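Local structure of anopheles gambiae adenosine kinase (Anopheles gambiae, 3LOO) at residues 288-291 with 292-295; 332-335 with 336-340. The protein phosphorylates adenosine on its 5'-hydroxyl to give AMP, as a purine-salvage kinase of the pfkB (ribokinase-like) family. All coordinates share one frame; numbering follows the deposited sequence.

Overall arrangement
Both interactions are local, one at the edge region of the nine-stranded sheet and the other on a helix packed against that sheet. Interaction 1 is the turn where strand 284-290 ends before strand 297-299, one of the two edge strands; interaction 2 is the first turns of helix 333-350. Their centres lie about 16 Å apart, and Leu288 joins them: its CD2 is 3.8 Å from Val333 CG1, and its CB is 3.9 Å from Ile337 CD1. The turn sits on the surface, about 23 Å from the centre of the chain. Interaction 2 lies closer in, at about 17 Å, and the Ile337 side chain is about 8 Å from the bound bis(adenosine)-5'-tetraphosphate.

Interaction 1 of 2, residues 288-291 with 292-295; sequences LIEA and GTDN
Glu290 and Thr293 face each other across a type II beta turn that leads out of strand 284-290 in the large sheet of this ribokinase-like fold. The turn is closed by a weak backbone hydrogen bond from Thr293 N to Glu290 O, 3.4 Å long and bent to 136° at the hydrogen. Next to this bond the two side chains cross at about a right angle, Glu290 OE1 approaching the methyl CG2 of Thr293 at 3.7 Å. Glu290 runs out extended, with CG anti to the backbone N (chi1 -175°), which carries the carboxylate to that methyl. Gly292 takes the third place of the turn with a positive phi of 85°, a conformation that glycine readily adopts. Beyond the turn, Asn295 N donates a weak bond to Thr293 OG1. A single water bridges strand and loop: it donates to Leu288 O and to Asn295 O, accepts weakly from Thr293 OG1, and takes the N-H of Glu290 at 3.2 Å from N. The backbone of Leu288 pairs with Arg297 and that of Ile289 with Val277, which keeps the strand between its two neighbours. Farther along the loop, Asp294 OD1 forms a salt bridge with Lys261 NZ.

Interaction 2 of 2, residues 332-335 with 336-340; sequences TVDV and CIKCG
The contact forms the first turns of helix 333-350, which packs on the large sheet of the ribokinase-like fold, with Thr332 at the N-cap position. Four consecutive i to i+4 backbone bonds build them, beginning with Cys336 N to Thr332 O at 3.0 Å, the donor in the carbonyl plane, and ending with Cys339 N to Val335 O, the straightest at 168°. Thr332 makes no capping bond with its side chain; its OG1 and Asp334 OD1 approach to 2.5 Å, an unusually short distance whose exact value is doubtful. On the face turned to the sheet, Val333 and Ile337 run alongside each other in the same direction, with CG2 of the valine 3.8 Å from CD1 of the isoleucine. Ile337 CG1, beside the backbone N (chi1 -68°), packs 3.4 Å from Val333 O. Leu288 of strand 284-290 and Phe299 of strand 297-299 add to this apolar layer, and Phe323 of helix 315-328 touches both Cys336 and Ile337. Asp334 and Lys338 form a polar pair one helical turn apart. In the extended Lys338 chain CG and CD lie against Asp334 O, CG at 3.2 Å, and the chain runs back toward the carboxylate. A long salt bridge results: Lys338 NZ stands 4.0 Å from Asp334 OD2.

Interaction 1 of 2, residues 288-291 with 292-295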
ATOM      1  N   LEU A 288      -7.676  -8.764  13.778  1.00 27.86           N
ATOM      2  CA  LEU A 288      -6.501  -9.610  13.611  1.00 28.35           C
ATOM      3  C   LEU A 288      -6.940 -11.057  13.578  1.00 29.40           C
ATOM      4  O   LEU A 288      -7.564 -11.560  14.544  1.00 29.39           O
ATOM      5  CB  LEU A 288      -5.488  -9.411  14.770  1.00 27.91           C
ATOM      6  CG  LEU A 288      -4.392 -10.490  14.938  1.00 27.66           C
ATOM      7  CD1 LEU A 288      -3.496 -10.573  13.717  1.00 26.27           C
ATOM      8  CD2 LEU A 288      -3.549 -10.216  16.209  1.00 28.65           C
ATOM      9  N   ILE A 289      -6.584 -11.737  12.498  1.00 30.40           N
ATOM     10  CA  ILE A 289      -6.844 -13.154  12.365  1.00 30.79           C
ATOM     11  C   ILE A 289      -5.527 -13.895  12.191  1.00 32.62           C
ATOM     12  O   ILE A 289      -4.732 -13.536  11.312  1.00 32.21           O
ATOM     13  CB  ILE A 289      -7.775 -13.464  11.140  1.00 32.04           C
ATOM     14  CG1 ILE A 289      -9.060 -12.613  11.177  1.00 28.59           C
ATOM     15  CG2 ILE A 289      -8.114 -14.969  11.084  1.00 30.30           C
ATOM     16  CD1 ILE A 289      -9.036 -11.331  10.300  1.00 29.83           C
ATOM     17  N   GLU A 290      -5.298 -14.913  13.026  1.00 32.61           N
ATOM     18  CA  GLU A 290      -4.135 -15.766  12.899  1.00 34.71           C
ATOM     19  C   GLU A 290      -4.554 -17.160  12.535  1.00 34.35           C
ATOM     20  O   GLU A 290      -5.458 -17.717  13.154  1.00 33.49           O
ATOM     21  CB  GLU A 290      -3.321 -15.845  14.212  1.00 34.70           C
ATOM     22  CG  GLU A 290      -2.003 -16.658  14.016  1.00 41.16           C
ATOM     23  CD  GLU A 290      -1.187 -16.846  15.299  1.00 48.10           C
ATOM     24  OE1 GLU A 290      -1.667 -17.521  16.247  1.00 52.59           O
ATOM     25  OE2 GLU A 290      -0.053 -16.332  15.341  1.00 50.57           O
ATOM     26  N   ALA A 291      -3.864 -17.749  11.571  1.00 35.25           N
ATOM     27  CA  ALA A 291      -4.128 -19.131  11.222  1.00 36.72           C
ATOM     28  C   ALA A 291      -3.988 -20.002  12.482  1.00 38.20           C
ATOM     29  O   ALA A 291      -3.160 -19.718  13.369  1.00 38.72           O
ATOM     30  CB  ALA A 291      -3.174 -19.586  10.152  1.00 36.55           C
ATOM     31  N   GLY A 292      -4.815 -21.028  12.581  1.00 39.17           N
ATOM     32  CA  GLY A 292      -4.704 -21.977  13.685  1.00 41.52           C
ATOM     33  C   GLY A 292      -5.438 -21.551  14.949  1.00 42.91           C
ATOM     34  O   GLY A 292      -5.216 -22.130  16.020  1.00 43.93           O
ATOM     35  N   THR A 293      -6.270 -20.512  14.849  1.00 43.25           N
ATOM     36  CA  THR A 293      -7.126 -20.101  15.971  1.00 42.91           C
ATOM     37  C   THR A 293      -8.513 -19.873  15.395  1.00 42.47           C
ATOM     38  O   THR A 293      -8.653 -19.750  14.196  1.00 43.50           O
ATOM     39  CB  THR A 293      -6.647 -18.815  16.691  1.00 43.55           C
ATOM     40  OG1 THR A 293      -7.200 -17.655  16.049  1.00 44.77           O
ATOM     41  CG2 THR A 293      -5.106 -18.724  16.753  1.00 41.82           C
ATOM     42  N   ASP A 294      -9.534 -19.830  16.229  1.00 40.93           N
ATOM     43  CA  ASP A 294     -10.886 -19.612  15.727  1.00 39.84           C
ATOM     44  C   ASP A 294     -11.465 -18.414  16.453  1.00 39.28           C
ATOM     45  O   ASP A 294     -12.670 -18.314  16.690  1.00 39.82           O
ATOM     46  CB  ASP A 294     -11.732 -20.865  15.952  1.00 39.43           C
ATOM     47  CG  ASP A 294     -13.139 -20.718  15.428  1.00 39.54           C
ATOM     48  OD1 ASP A 294     -13.351 -19.987  14.447  1.00 41.67           O
ATOM     49  OD2 ASP A 294     -14.056 -21.307  16.006  1.00 39.31           O
ATOM     50  N   ASN A 295     -10.583 -17.496  16.809  1.00 38.25           N
ATOM     51  CA  ASN A 295     -10.939 -16.408  17.693  1.00 37.54           C
ATOM     52  C   ASN A 295     -10.311 -15.126  17.171  1.00 37.12           C
ATOM     53  O   ASN A 295      -9.138 -14.870  17.401  1.00 38.10           O
ATOM     54  CB  ASN A 295     -10.463 -16.726  19.117  1.00 36.90           C
ATOM     55  CG  ASN A 295     -10.692 -15.586  20.085  1.00 35.98           C
ATOM     56  OD1 ASN A 295     -11.677 -14.850  19.975  1.00 34.60           O
ATOM     57  ND2 ASN A 295      -9.790 -15.444  21.063  1.00 32.24           N
TER
HETATM   58  O   HOH W   1      -6.639 -14.264  15.875  1.00 43.99           O

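Interaction 2 of 2, residues 332-335 with 336-340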
ATOM      1  N   THR A 332       5.687  -7.413  19.335  1.00 32.42           N
ATOM      2  CA  THR A 332       4.647  -8.415  19.058  1.00 33.20           C
ATOM      3  C   THR A 332       3.554  -7.761  18.232  1.00 32.73           C
ATOM      4  O   THR A 332       3.465  -6.540  18.181  1.00 32.64           O
ATOM      5  CB  THR A 332       4.001  -8.987  20.333  1.00 33.12           C
ATOM      6  OG1 THR A 332       3.547  -7.897  21.121  1.00 33.10           O
ATOM      7  CG2 THR A 332       5.029  -9.813  21.162  1.00 34.62           C
ATOM      8  N   VAL A 333       2.696  -8.587  17.646  1.00 33.37           N
ATOM      9  CA  VAL A 333       1.678  -8.139  16.703  1.00 33.08           C
ATOM     10  C   VAL A 333       0.741  -7.090  17.319  1.00 33.42           C
ATOM     11  O   VAL A 333       0.326  -6.174  16.636  1.00 32.78           O
ATOM     12  CB  VAL A 333       0.904  -9.354  16.107  1.00 34.04           C
ATOM     13  CG1 VAL A 333       0.095 -10.112  17.179  1.00 34.51           C
ATOM     14  CG2 VAL A 333       0.020  -8.928  14.955  1.00 33.50           C
ATOM     15  N   ASP A 334       0.422  -7.217  18.607  1.00 32.82           N
ATOM     16  CA  ASP A 334      -0.502  -6.279  19.237  1.00 32.85           C
ATOM     17  C   ASP A 334       0.096  -4.892  19.311  1.00 32.17           C
ATOM     18  O   ASP A 334      -0.608  -3.895  19.146  1.00 32.21           O
ATOM     19  CB  ASP A 334      -0.938  -6.771  20.630  1.00 33.95           C
ATOM     20  CG  ASP A 334       0.237  -6.910  21.609  1.00 37.14           C
ATOM     21  OD1 ASP A 334       1.092  -7.793  21.394  1.00 41.05           O
ATOM     22  OD2 ASP A 334       0.316  -6.126  22.588  1.00 41.81           O
ATOM     23  N   VAL A 335       1.402  -4.826  19.555  1.00 31.24           N
ATOM     24  CA  VAL A 335       2.100  -3.550  19.517  1.00 30.38           C
ATOM     25  C   VAL A 335       2.204  -3.034  18.060  1.00 29.30           C
ATOM     26  O   VAL A 335       2.113  -1.850  17.820  1.00 29.08           O
ATOM     27  CB  VAL A 335       3.520  -3.664  20.173  1.00 30.72           C
ATOM     28  CG1 VAL A 335       4.364  -2.366  19.957  1.00 29.58           C
ATOM     29  CG2 VAL A 335       3.365  -3.989  21.686  1.00 29.43           C
ATOM     30  N   CYS A 336       2.438  -3.923  17.109  1.00 28.63           N
ATOM     31  CA  CYS A 336       2.499  -3.499  15.692  1.00 28.83           C
ATOM     32  C   CYS A 336       1.193  -2.859  15.283  1.00 27.81           C
ATOM     33  O   CYS A 336       1.195  -1.810  14.657  1.00 28.09           O
ATOM     34  CB  CYS A 336       2.837  -4.674  14.788  1.00 28.85           C
ATOM     35  SG  CYS A 336       4.492  -5.306  15.144  1.00 27.92           S
ATOM     36  N   ILE A 337       0.082  -3.472  15.685  1.00 27.04           N
ATOM     37  CA  ILE A 337      -1.244  -2.970  15.293  1.00 27.28           C
ATOM     38  C   ILE A 337      -1.594  -1.651  15.999  1.00 27.53           C
ATOM     39  O   ILE A 337      -2.159  -0.736  15.376  1.00 27.16           O
ATOM     40  CB  ILE A 337      -2.337  -4.039  15.487  1.00 26.68           C
ATOM     41  CG1 ILE A 337      -2.104  -5.170  14.472  1.00 27.10           C
ATOM     42  CG2 ILE A 337      -3.806  -3.400  15.414  1.00 26.14           C
ATOM     43  CD1 ILE A 337      -2.911  -6.449  14.724  1.00 27.98           C
ATOM     44  N   LYS A 338      -1.272  -1.561  17.295  1.00 28.40           N
ATOM     45  CA  LYS A 338      -1.528  -0.310  18.048  1.00 29.30           C
ATOM     46  C   LYS A 338      -0.713   0.841  17.451  1.00 28.99           C
ATOM     47  O   LYS A 338      -1.219   1.949  17.300  1.00 31.34           O
ATOM     48  CB  LYS A 338      -1.227  -0.482  19.545  1.00 28.92           C
ATOM     49  CG  LYS A 338      -2.205  -1.389  20.287  1.00 34.14           C
ATOM     50  CD  LYS A 338      -1.639  -1.866  21.631  1.00 38.46           C
ATOM     51  CE  LYS A 338      -2.750  -2.367  22.539  1.00 44.33           C
ATOM     52  NZ  LYS A 338      -2.206  -3.215  23.654  1.00 45.57           N
ATOM     53  N   CYS A 339       0.540   0.595  17.078  1.00 28.71           N
ATOM     54  CA  CYS A 339       1.297   1.645  16.381  1.00 29.02           C
ATOM     55  C   CYS A 339       0.651   2.041  15.045  1.00 28.33           C
ATOM     56  O   CYS A 339       0.638   3.216  14.684  1.00 28.48           O
ATOM     57  CB  CYS A 339       2.755   1.241  16.179  1.00 29.00           C
ATOM     58  SG  CYS A 339       3.780   2.583  15.502  1.00 30.09           S
ATOM     59  N   GLY A 340       0.127   1.049  14.313  1.00 29.26           N
ATOM     60  CA  GLY A 340      -0.613   1.286  13.062  1.00 28.07           C
ATOM     61  C   GLY A 340      -1.799   2.206  13.279  1.00 28.52           C
ATOM     62  O   GLY A 340      -2.000   3.175  12.548  1.00 27.51           O
TER